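Local coordinates for enoyl-acyl carrier protein reductase (Uncultured bacterium, PDB 6KIA), which probably catalyses the NADH-dependent reduction of enoyl-acyl carrier protein in fatty acid synthesis, and is linked to triclosan resistance, at residues E290-S295 against D391-D396; Q327-V332 against D396-L401; V302-F307 against D381-M386; Q255-Y260 against D374-T379. All coordinates share one frame; numbering follows the deposited sequence.

Contact 1 (E290-S295 against D391-D396); sequences EIRTNS and DALVTD. With NAI (1,4-dihydronicotinamide adenine dinucleotide), chain D.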
# COMPACT_ATOMS: atom_id res chain seq x y z
N GLU A 290 -6.68 4.83 3.76
CA GLU A 290 -6.83 3.58 4.49
C GLU A 290 -7.94 2.74 3.88
O GLU A 290 -9.09 3.22 3.72
CB GLU A 290 -7.18 3.86 5.96
CG GLU A 290 -6.24 4.81 6.70
CD GLU A 290 -6.57 6.30 6.51
OE1 GLU A 290 -7.47 6.67 5.73
OE2 GLU A 290 -5.91 7.13 7.17
N ILE A 291 -7.63 1.49 3.53
CA ILE A 291 -8.64 0.55 3.09
C ILE A 291 -8.33 -0.83 3.66
O ILE A 291 -7.32 -1.01 4.34
CB ILE A 291 -8.75 0.48 1.55
CG1 ILE A 291 -7.41 0.11 0.91
CG2 ILE A 291 -9.25 1.80 0.95
CD1 ILE A 291 -7.58 -0.22 -0.55
N ARG A 292 -9.21 -1.80 3.42
CA ARG A 292 -8.91 -3.16 3.84
C ARG A 292 -8.48 -4.02 2.65
O ARG A 292 -9.24 -4.23 1.69
CB ARG A 292 -10.10 -3.78 4.57
CG ARG A 292 -10.34 -3.07 5.89
CD ARG A 292 -11.37 -3.78 6.75
NE ARG A 292 -10.81 -4.89 7.52
CZ ARG A 292 -11.02 -6.17 7.26
NH1 ARG A 292 -11.80 -6.52 6.23
NH2 ARG A 292 -10.47 -7.11 8.02
N THR A 293 -7.22 -4.44 2.71
CA THR A 293 -6.60 -5.33 1.73
C THR A 293 -5.88 -6.45 2.47
O THR A 293 -5.88 -6.50 3.70
CB THR A 293 -5.54 -4.61 0.88
OG1 THR A 293 -4.45 -4.26 1.74
CG2 THR A 293 -6.08 -3.36 0.20
N ASN A 294 -5.23 -7.34 1.72
CA ASN A 294 -4.38 -8.36 2.35
C ASN A 294 -3.31 -7.75 3.26
O ASN A 294 -2.98 -8.31 4.31
CB ASN A 294 -3.70 -9.23 1.29
CG ASN A 294 -4.67 -10.16 0.59
OD1 ASN A 294 -5.88 -10.14 0.83
ND2 ASN A 294 -4.13 -10.98 -0.32
N SER A 295 -2.77 -6.59 2.89
CA SER A 295 -1.66 -6.03 3.67
C SER A 295 -2.13 -5.20 4.88
O SER A 295 -1.38 -4.98 5.82
CB SER A 295 -0.76 -5.16 2.79
OG SER A 295 -1.28 -3.83 2.66
N ASP A 391 -18.73 -11.23 7.43
CA ASP A 391 -18.11 -11.48 6.13
C ASP A 391 -18.69 -10.58 5.04
O ASP A 391 -18.31 -10.67 3.87
CB ASP A 391 -18.29 -12.95 5.72
CG ASP A 391 -17.66 -13.92 6.71
OD1 ASP A 391 -16.76 -13.50 7.48
OD2 ASP A 391 -18.06 -15.10 6.72
N ALA A 392 -19.61 -9.70 5.42
CA ALA A 392 -20.16 -8.72 4.51
C ALA A 392 -20.21 -7.37 5.22
O ALA A 392 -21.18 -7.04 5.92
CB ALA A 392 -21.55 -9.12 4.01
N LEU A 393 -19.14 -6.60 5.04
CA LEU A 393 -18.93 -5.38 5.80
C LEU A 393 -19.11 -4.12 4.97
O LEU A 393 -18.85 -4.11 3.76
CB LEU A 393 -17.51 -5.37 6.38
CG LEU A 393 -17.13 -6.54 7.29
CD1 LEU A 393 -15.62 -6.49 7.54
CD2 LEU A 393 -17.95 -6.52 8.59
N VAL A 394 -19.51 -3.05 5.64
CA VAL A 394 -19.52 -1.73 5.03
C VAL A 394 -18.14 -1.40 4.44
O VAL A 394 -18.03 -0.83 3.34
CB VAL A 394 -19.95 -0.66 6.07
CG1 VAL A 394 -19.71 0.73 5.53
CG2 VAL A 394 -21.45 -0.83 6.42
N THR A 395 -17.08 -1.76 5.17
CA THR A 395 -15.74 -1.45 4.69
C THR A 395 -15.39 -2.22 3.42
O THR A 395 -14.51 -1.79 2.69
CB THR A 395 -14.66 -1.72 5.74
OG1 THR A 395 -14.70 -3.09 6.16
CG2 THR A 395 -14.85 -0.79 6.95
N ASP A 396 -16.02 -3.37 3.18
CA ASP A 396 -15.81 -4.10 1.91
C ASP A 396 -16.30 -3.22 0.74
O ASP A 396 -15.59 -3.00 -0.27
CB ASP A 396 -16.54 -5.45 1.88
CG ASP A 396 -16.07 -6.44 2.93
OD1 ASP A 396 -14.92 -6.32 3.43
OD2 ASP A 396 -16.84 -7.37 3.25
PA NAI D . -1.55 -6.30 -1.31
O1A NAI D . -2.55 -6.65 -2.37
O2A NAI D . -1.22 -7.38 -0.30
O5B NAI D . -0.25 -5.77 -2.05
C5B NAI D . 1.02 -5.96 -1.47
C4B NAI D . 2.00 -5.78 -2.66
O4B NAI D . 3.42 -5.84 -2.04
C3B NAI D . 1.92 -6.72 -3.53
O3B NAI D . 2.06 -6.21 -4.92
C2B NAI D . 3.17 -7.74 -3.17
O2B NAI D . 3.46 -8.59 -4.34
C1B NAI D . 4.12 -6.94 -2.84
N9A NAI D . 5.01 -7.55 -1.83
C8A NAI D . 4.87 -7.93 -0.55
N7A NAI D . 6.03 -8.43 -0.14
C5A NAI D . 6.91 -8.36 -1.17
C6A NAI D . 8.23 -8.77 -1.20
N6A NAI D . 9.11 -9.37 -0.24
N1A NAI D . 8.92 -8.60 -2.35
C2A NAI D . 8.31 -8.05 -3.44
N3A NAI D . 6.98 -7.64 -3.40
C4A NAI D . 6.29 -7.81 -2.24
O3 NAI D . -2.07 -5.01 -0.41
PN NAI D . -2.15 -3.45 -0.81
O1N NAI D . -2.99 -3.26 -2.03
O2N NAI D . -2.72 -2.80 0.44
O5D NAI D . -0.66 -2.95 -1.07
C5D NAI D . -0.28 -2.33 -2.29
C4D NAI D . 0.36 -0.97 -1.96
O4D NAI D . -0.58 -0.16 -1.50
C3D NAI D . 1.37 -1.12 -0.82
O3D NAI D . 2.57 -0.47 -1.10
C2D NAI D . 0.65 -0.37 0.33
O2D NAI D . 1.63 0.02 1.34
C1D NAI D . 0.04 0.62 -0.27
N1N NAI D . -1.04 1.21 0.51
C2N NAI D . -1.96 0.44 1.19
C3N NAI D . -2.94 1.05 1.97
C7N NAI D . -3.99 0.22 2.71
O7N NAI D . -4.65 0.71 3.63
N7N NAI D . -4.21 -1.12 2.30
C4N NAI D . -3.04 2.43 2.07
C5N NAI D . -2.14 3.21 1.34
C6N NAI D . -1.14 2.59 0.57

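Contact 2 (Q327-V332 against D396-L401); sequences QACREV and DVLSAL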
# COMPACT_ATOMS: atom_id res chain seq x y z
N GLN A 327 -27.43 3.27 0.43
CA GLN A 327 -28.41 2.17 0.57
C GLN A 327 -27.70 0.83 0.69
O GLN A 327 -28.07 -0.03 1.50
CB GLN A 327 -29.37 2.16 -0.63
CG GLN A 327 -30.34 3.33 -0.64
CD GLN A 327 -31.38 3.23 0.46
OE1 GLN A 327 -32.01 2.19 0.64
NE2 GLN A 327 -31.54 4.31 1.22
N ALA A 328 -26.69 0.64 -0.15
CA ALA A 328 -25.90 -0.59 -0.13
C ALA A 328 -25.25 -0.84 1.23
O ALA A 328 -25.16 -1.98 1.67
CB ALA A 328 -24.85 -0.53 -1.19
N CYS A 329 -24.75 0.22 1.86
CA CYS A 329 -24.12 0.07 3.17
C CYS A 329 -25.15 -0.17 4.27
O CYS A 329 -24.90 -0.91 5.21
CB CYS A 329 -23.26 1.29 3.51
SG CYS A 329 -21.80 1.40 2.42
N ARG A 330 -26.33 0.45 4.12
CA ARG A 330 -27.42 0.22 5.06
C ARG A 330 -27.80 -1.25 5.07
O ARG A 330 -28.08 -1.84 6.13
CB ARG A 330 -28.66 1.06 4.68
CG ARG A 330 -28.50 2.54 4.80
CD ARG A 330 -29.84 3.22 4.52
NE ARG A 330 -29.70 4.66 4.37
CZ ARG A 330 -29.62 5.50 5.40
NH1 ARG A 330 -29.69 5.04 6.65
NH2 ARG A 330 -29.51 6.80 5.17
N GLU A 331 -27.85 -1.85 3.88
CA GLU A 331 -28.33 -3.22 3.75
C GLU A 331 -27.48 -4.29 4.46
O GLU A 331 -28.00 -5.34 4.79
CB GLU A 331 -28.48 -3.58 2.27
CG GLU A 331 -29.78 -3.05 1.67
CD GLU A 331 -29.85 -3.22 0.16
OE1 GLU A 331 -28.80 -3.53 -0.45
OE2 GLU A 331 -30.94 -3.04 -0.41
N VAL A 332 -26.20 -4.04 4.72
CA VAL A 332 -25.40 -5.06 5.38
C VAL A 332 -25.43 -4.94 6.92
O VAL A 332 -24.90 -5.80 7.62
CB VAL A 332 -23.92 -5.04 4.91
CG1 VAL A 332 -23.84 -5.38 3.43
CG2 VAL A 332 -23.25 -3.71 5.21
N ASP A 396 -16.02 -3.37 3.18
CA ASP A 396 -15.81 -4.10 1.91
C ASP A 396 -16.30 -3.22 0.74
O ASP A 396 -15.59 -3.00 -0.27
CB ASP A 396 -16.54 -5.45 1.88
CG ASP A 396 -16.07 -6.44 2.93
OD1 ASP A 396 -14.92 -6.32 3.43
OD2 ASP A 396 -16.84 -7.37 3.25
N VAL A 397 -17.53 -2.72 0.88
CA VAL A 397 -18.11 -1.85 -0.13
C VAL A 397 -17.22 -0.62 -0.35
O VAL A 397 -16.87 -0.27 -1.48
CB VAL A 397 -19.56 -1.40 0.27
CG1 VAL A 397 -20.13 -0.48 -0.77
CG2 VAL A 397 -20.46 -2.63 0.43
N LEU A 398 -16.84 0.02 0.76
CA LEU A 398 -16.11 1.28 0.64
C LEU A 398 -14.67 1.09 0.12
O LEU A 398 -14.18 1.93 -0.66
CB LEU A 398 -16.10 2.03 1.97
CG LEU A 398 -17.48 2.48 2.51
CD1 LEU A 398 -17.30 3.19 3.84
CD2 LEU A 398 -18.17 3.37 1.48
N SER A 399 -14.00 0.01 0.53
CA SER A 399 -12.66 -0.28 0.04
C SER A 399 -12.72 -0.50 -1.47
O SER A 399 -11.86 0.02 -2.19
CB SER A 399 -12.06 -1.50 0.73
OG SER A 399 -11.84 -1.26 2.12
N ALA A 400 -13.72 -1.25 -1.95
CA ALA A 400 -13.86 -1.40 -3.42
C ALA A 400 -14.07 -0.06 -4.12
O ALA A 400 -13.56 0.16 -5.24
CB ALA A 400 -14.99 -2.38 -3.77
N LEU A 401 -14.84 0.84 -3.50
CA LEU A 401 -15.03 2.18 -4.10
C LEU A 401 -13.70 2.95 -4.20
O LEU A 401 -13.43 3.63 -5.20
CB LEU A 401 -16.04 2.96 -3.26
CG LEU A 401 -17.50 2.51 -3.34
CD1 LEU A 401 -18.40 3.60 -2.74
CD2 LEU A 401 -17.95 2.21 -4.77

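Contact 3 (V302-F307 against D381-M386); sequences VELSLF and DEITKM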
# COMPACT_ATOMS: atom_id res chain seq x y z
N VAL A 302 -7.72 0.42 11.34
CA VAL A 302 -7.34 1.20 10.17
C VAL A 302 -8.60 1.62 9.39
O VAL A 302 -8.69 2.74 8.85
CB VAL A 302 -6.34 0.41 9.26
CG1 VAL A 302 -7.00 -0.79 8.57
CG2 VAL A 302 -5.66 1.35 8.23
N GLU A 303 -9.58 0.73 9.38
CA GLU A 303 -10.79 0.93 8.59
C GLU A 303 -11.70 2.02 9.18
O GLU A 303 -12.61 2.52 8.51
CB GLU A 303 -11.56 -0.40 8.48
CG GLU A 303 -12.42 -0.72 9.71
CD GLU A 303 -11.66 -1.22 10.92
OE1 GLU A 303 -10.44 -1.49 10.84
OE2 GLU A 303 -12.30 -1.26 12.01
N LEU A 304 -11.47 2.40 10.44
CA LEU A 304 -12.26 3.46 11.05
C LEU A 304 -12.11 4.74 10.24
O LEU A 304 -13.07 5.55 10.18
CB LEU A 304 -11.84 3.71 12.50
CG LEU A 304 -12.08 2.53 13.43
CD1 LEU A 304 -11.62 2.93 14.82
CD2 LEU A 304 -13.56 2.13 13.47
N SER A 305 -10.95 4.89 9.60
CA SER A 305 -10.71 6.11 8.82
C SER A 305 -11.55 6.18 7.55
O SER A 305 -11.76 7.26 7.01
CB SER A 305 -9.23 6.21 8.45
OG SER A 305 -8.43 6.32 9.62
N LEU A 306 -12.07 5.05 7.11
CA LEU A 306 -12.70 4.95 5.79
C LEU A 306 -14.19 5.33 5.79
O LEU A 306 -14.69 5.87 4.79
CB LEU A 306 -12.51 3.52 5.26
CG LEU A 306 -13.11 3.14 3.90
CD1 LEU A 306 -12.52 3.98 2.77
CD2 LEU A 306 -12.82 1.66 3.69
N PHE A 307 -14.90 5.09 6.89
CA PHE A 307 -16.36 5.34 6.90
C PHE A 307 -16.81 6.74 6.46
O PHE A 307 -17.82 6.87 5.75
CB PHE A 307 -16.93 5.02 8.28
CG PHE A 307 -16.78 3.58 8.67
CD1 PHE A 307 -17.56 2.60 8.07
CD2 PHE A 307 -15.88 3.20 9.65
CE1 PHE A 307 -17.43 1.26 8.43
CE2 PHE A 307 -15.75 1.86 10.03
CZ PHE A 307 -16.52 0.89 9.44
N ASP A 381 -14.48 -2.95 16.96
CA ASP A 381 -15.24 -4.13 17.34
C ASP A 381 -16.76 -3.87 17.37
O ASP A 381 -17.55 -4.68 16.87
CB ASP A 381 -14.77 -4.61 18.72
CG ASP A 381 -13.47 -5.41 18.66
OD1 ASP A 381 -12.83 -5.49 17.59
OD2 ASP A 381 -13.06 -5.91 19.73
N GLU A 382 -17.16 -2.74 17.98
CA GLU A 382 -18.57 -2.36 18.05
C GLU A 382 -19.21 -2.23 16.67
O GLU A 382 -20.33 -2.73 16.40
CB GLU A 382 -18.76 -1.04 18.82
CG GLU A 382 -18.51 -1.11 20.31
CD GLU A 382 -18.38 0.27 20.95
OE1 GLU A 382 -18.85 1.26 20.35
OE2 GLU A 382 -17.80 0.37 22.05
N ILE A 383 -18.48 -1.56 15.78
CA ILE A 383 -19.03 -1.35 14.44
C ILE A 383 -19.14 -2.69 13.72
O ILE A 383 -20.16 -2.99 13.10
CB ILE A 383 -18.21 -0.36 13.64
CG1 ILE A 383 -18.41 1.03 14.24
CG2 ILE A 383 -18.65 -0.38 12.17
CD1 ILE A 383 -17.47 2.06 13.71
N THR A 384 -18.12 -3.54 13.82
CA THR A 384 -18.25 -4.86 13.22
C THR A 384 -19.46 -5.64 13.77
O THR A 384 -20.16 -6.32 13.01
CB THR A 384 -16.98 -5.67 13.43
OG1 THR A 384 -15.92 -5.01 12.73
CG2 THR A 384 -17.15 -7.09 12.88
N LYS A 385 -19.76 -5.48 15.05
CA LYS A 385 -20.90 -6.20 15.60
C LYS A 385 -22.23 -5.59 15.18
O LYS A 385 -23.28 -6.23 15.36
CB LYS A 385 -20.84 -6.25 17.13
CG LYS A 385 -19.65 -6.98 17.73
CD LYS A 385 -19.76 -6.94 19.25
CE LYS A 385 -18.41 -7.09 19.94
NZ LYS A 385 -17.39 -7.70 19.06
N MET A 386 -22.19 -4.41 14.55
CA MET A 386 -23.42 -3.88 13.94
C MET A 386 -23.89 -4.60 12.67
O MET A 386 -24.99 -4.34 12.17
CB MET A 386 -23.25 -2.40 13.60
CG MET A 386 -23.08 -1.49 14.79
SD MET A 386 -22.67 0.15 14.20
CE MET A 386 -22.44 1.01 15.76

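Contact 4 (Q255-Y260 against D374-T379); sequences QTYTSY and DIMIGT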
# COMPACT_ATOMS: atom_id res chain seq x y z
N GLN A 255 -5.68 12.93 8.97
CA GLN A 255 -5.59 12.06 10.12
C GLN A 255 -4.86 10.81 9.67
O GLN A 255 -4.42 10.73 8.51
CB GLN A 255 -6.98 11.75 10.69
CG GLN A 255 -8.00 11.26 9.66
CD GLN A 255 -7.80 9.78 9.32
OE1 GLN A 255 -8.07 8.89 10.14
NE2 GLN A 255 -7.30 9.52 8.11
N THR A 256 -4.72 9.84 10.56
CA THR A 256 -3.95 8.62 10.26
C THR A 256 -4.39 7.48 11.15
O THR A 256 -4.92 7.70 12.23
CB THR A 256 -2.44 8.85 10.46
OG1 THR A 256 -1.71 7.68 10.03
CG2 THR A 256 -2.12 9.11 11.95
N TYR A 257 -4.11 6.25 10.71
CA TYR A 257 -4.07 5.10 11.60
C TYR A 257 -2.77 5.16 12.40
O TYR A 257 -1.71 5.46 11.84
CB TYR A 257 -4.12 3.79 10.79
CG TYR A 257 -3.73 2.57 11.61
CD1 TYR A 257 -4.67 1.91 12.39
CD2 TYR A 257 -2.41 2.09 11.59
CE1 TYR A 257 -4.32 0.80 13.15
CE2 TYR A 257 -2.06 0.99 12.35
CZ TYR A 257 -3.01 0.34 13.12
OH TYR A 257 -2.62 -0.76 13.86
N THR A 258 -2.84 4.87 13.69
CA THR A 258 -1.67 4.78 14.58
C THR A 258 -1.70 3.39 15.24
O THR A 258 -2.76 2.93 15.68
CB THR A 258 -1.68 5.92 15.64
OG1 THR A 258 -1.68 7.20 15.01
CG2 THR A 258 -0.47 5.83 16.58
N SER A 259 -0.56 2.68 15.31
CA SER A 259 0.73 3.20 14.89
C SER A 259 1.19 2.49 13.60
O SER A 259 1.29 1.25 13.54
CB SER A 259 1.75 3.00 16.04
OG SER A 259 3.08 3.22 15.63
N TYR A 260 1.45 3.27 12.56
CA TYR A 260 1.78 2.70 11.26
C TYR A 260 3.26 2.38 11.16
O TYR A 260 4.08 3.26 10.89
CB TYR A 260 1.34 3.66 10.17
CG TYR A 260 1.51 3.14 8.78
CD1 TYR A 260 0.63 2.19 8.27
CD2 TYR A 260 2.54 3.60 7.98
CE1 TYR A 260 0.79 1.70 6.97
CE2 TYR A 260 2.69 3.13 6.69
CZ TYR A 260 1.83 2.18 6.20
OH TYR A 260 2.01 1.72 4.91
N ASP A 374 -7.71 1.12 23.53
CA ASP A 374 -9.04 0.88 24.05
C ASP A 374 -10.09 1.50 23.13
O ASP A 374 -11.06 0.84 22.76
CB ASP A 374 -9.19 1.45 25.46
CG ASP A 374 -8.77 0.46 26.53
OD1 ASP A 374 -9.44 -0.58 26.70
OD2 ASP A 374 -7.77 0.73 27.22
N ILE A 375 -9.89 2.77 22.76
CA ILE A 375 -10.93 3.42 21.98
C ILE A 375 -10.98 2.92 20.51
O ILE A 375 -12.06 2.78 19.92
CB ILE A 375 -10.78 4.97 22.02
CG1 ILE A 375 -12.03 5.64 21.45
CG2 ILE A 375 -9.50 5.44 21.33
CD1 ILE A 375 -11.98 7.15 21.50
N MET A 376 -9.81 2.64 19.93
CA MET A 376 -9.75 2.23 18.52
C MET A 376 -10.25 0.79 18.36
O MET A 376 -11.10 0.50 17.52
CB MET A 376 -8.34 2.35 17.96
CG MET A 376 -8.26 1.89 16.51
SD MET A 376 -6.64 2.16 15.76
CE MET A 376 -5.67 0.98 16.70
N ILE A 377 -9.73 -0.12 19.18
CA ILE A 377 -10.16 -1.50 19.06
C ILE A 377 -11.60 -1.67 19.53
O ILE A 377 -12.37 -2.42 18.92
CB ILE A 377 -9.23 -2.43 19.86
CG1 ILE A 377 -7.78 -2.22 19.42
CG2 ILE A 377 -9.69 -3.88 19.78
CD1 ILE A 377 -7.45 -2.84 18.09
N GLY A 378 -11.98 -0.94 20.59
CA GLY A 378 -13.34 -0.98 21.07
C GLY A 378 -14.32 -0.51 20.00
O GLY A 378 -15.35 -1.17 19.74
N THR A 379 -14.01 0.64 19.39
CA THR A 379 -14.88 1.20 18.36
C THR A 379 -14.97 0.28 17.13
O THR A 379 -16.07 0.00 16.59
CB THR A 379 -14.41 2.61 17.94
OG1 THR A 379 -14.36 3.47 19.11
CG2 THR A 379 -15.34 3.20 16.92

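Contact 1 (E290-S295 against D391-D396)
Arg292 and Thr395 mark the nearest backbone approach, their CA atoms 7.1 Å apart, where the loop 290-295 passes the first turn of helix 394-413. Arg292 carries the contact. The straight first part of its chain brings Arg292 CD to 3.5 Å from Thr395 OG1, and a bend at chi3 (83°) then turns the guanidinium so that NH1 comes near Leu393 and Asp396. Arg292 NH1 lies 4.0 Å from Leu393 CD1, the two side chains roughly perpendicular. Asp396 OD1 sits at the guanidinium edge, but 4.2 Å from Arg292 NH1 and with the planes 42° apart the pair attracts at a distance too long for a salt bridge. Asp396 is also committed to its own helix start: OD2 accepts the N-H of the N-cap residue Leu393 in a nearly straight bond (169°), the N-H coming in well out of the carboxylate plane. The loop follows strand 283-287 of a Rossmann-type sheet, and its other side holds the NADH. Ile291 N donates to the nicotinamide carboxamide O7N at 3.1 Å. Two hydroxyls grip one pyrophosphate oxygen, Thr293 OG1 at 2.6 Å and Ser295 OG at 2.8 Å from O2N. Thr293 OG1 also accepts from Ser295 N, closing an ST turn.

Contact 2 (Q327-V332 against D396-L401)
The end of helix 320-331 meets the first turns of helix 394-413, with the CA atoms of Cys329 and Val397 7.1 Å apart, the nearest pair between 327-332 and 396-401. No hydrogen bond crosses this gap, and the touching atoms are sulfur and aliphatic carbon. Cys329 SG points between two side chains of the other helix: it lies 4.1 Å from Val397 CG1 and 4.2 Å from Leu398 CD2. Val397 places CG1 opposite its own backbone N (chi1 178°), and this branch is the one that comes closest to the sulfur. Leu398 takes part differently. Its CB leaves the helix across the line of approach, and only the end of the chain, at CD2, comes near Cys329. Together the segments bury 148 Å², and with separations of this size the contact is an ordinary van der Waals fit. Within each helix the backbone bonds run on past the contact, with Glu331 N to Gln327 O at 3.0 Å and Leu401 N to Val397 O at 3.1 Å. Leu310 of helix 309-315 packs on both Cys329 and Leu398, making this a three-helix junction, while Val397 also touches Gln325 one turn earlier on helix 320-331.

Contact 3 (V302-F307 against D381-M386)
A 3-10 segment beginning at Val302 and the residues that follow it, in the loop between strand 283-287 and helix 309-315, pack here against the last turns of helix 370-385, joining the connection that leaves the Rossmann-type sheet to the helical part of the protein. The nearest CA atoms, those of Leu304 and Ile383, are 9.0 Å apart, so the space between the backbones is bridged by side chains. Ile383 is central, since both of its branches are used. With CG1 beside the backbone N (chi1 -71°) and the chain extended from there (chi2 170°), Ile383 CD1 reaches Leu304 CD2 at 3.9 Å and Phe307 CE2 at 4.1 Å. The other branch, Ile383 CG2, stands 3.7 Å from Phe307 CZ. Phe307 and Ile383 lie side by side and point opposite ways, and CG2 approaches the ring obliquely. Leu304 crosses Ile383 at a slant and touches it only through its end. The 3-10 segment is fixed by its own backbone bonds, including Leu306 N to Glu303 O at 2.9 Å. Ile346 of helix 339-351 packs on both Phe307 and Ile383, and Tyr349 of the same helix on Leu304. Beside the contact, Glu303 OE2 is hydrogen-bonded to Ser380 OG, just before 381-386 on the same helix. All three touching residues are buried and no hydrogen bond crosses between the two segments, which implies that between these residues the contact rests on shape fit and the burial of aliphatic and aromatic carbon.

Contact 4 (Q255-Y260 against D374-T379)
Met376 and Tyr257 stand nearly perpendicular to each other in a Met-aromatic contact that ties helix 370-385 to the loop between strand 251-255 and helix 263-278. The sulfur comes in obliquely: Met376 SD is 4.8 Å from the centroid of the Tyr257 ring and 61° off its normal, nearest to one side of it, at 3.7 Å from Tyr257 CE1. Met376 runs straight out from the helix, CG opposite the backbone N (chi1 179°), and then bends at chi3 (68°). Thr258 CA and Met376 CA, the nearest pair of the two backbones, stay 9.3 Å apart, so the methionine spans nearly the whole gap. Tyr257 also meets the ring of Phe299, and Met376 touches Tyr349 of helix 339-351. The loop continues through a cis peptide before Ser259 to Tyr260, which belongs to the NADH pocket. Within the loop a threonine hydroxyl binds a backbone carbonyl, Thr256 OG1 donating to Tyr257 O from above the carbonyl plane. The bend in the methionine swings its methyl over to Thr258, where Met376 CE lies 3.8 Å from Tyr257 CE1 and 3.6 Å from the carbonyl oxygen, Thr258 O.

Contacts 2, 3 and 4 are buried and wholly or largely apolar, whereas contact 1, partly buried, mixes polar and charged groups. Contact 1 holds the NADH through three hydrogen bonds, while contact 4 reaches it through Tyr260. Contacts 1 and 2 share Asp396 and helix 394-413, and Ser399 of contact 2 accepts the N-H of Arg292. Helix 370-385 serves contacts 3 and 4, where Leu304 CD1 of contact 3 packs against the backbone O of Met376 of contact 4. Gln255 of contact 4 adds two more polar links, to Ser305 of contact 3 and Glu290 of contact 1. Contacts 1 and 3 also meet where Thr395 packs on Phe307. Contacts 2 and 4, about 21 Å apart by centres, do not touch.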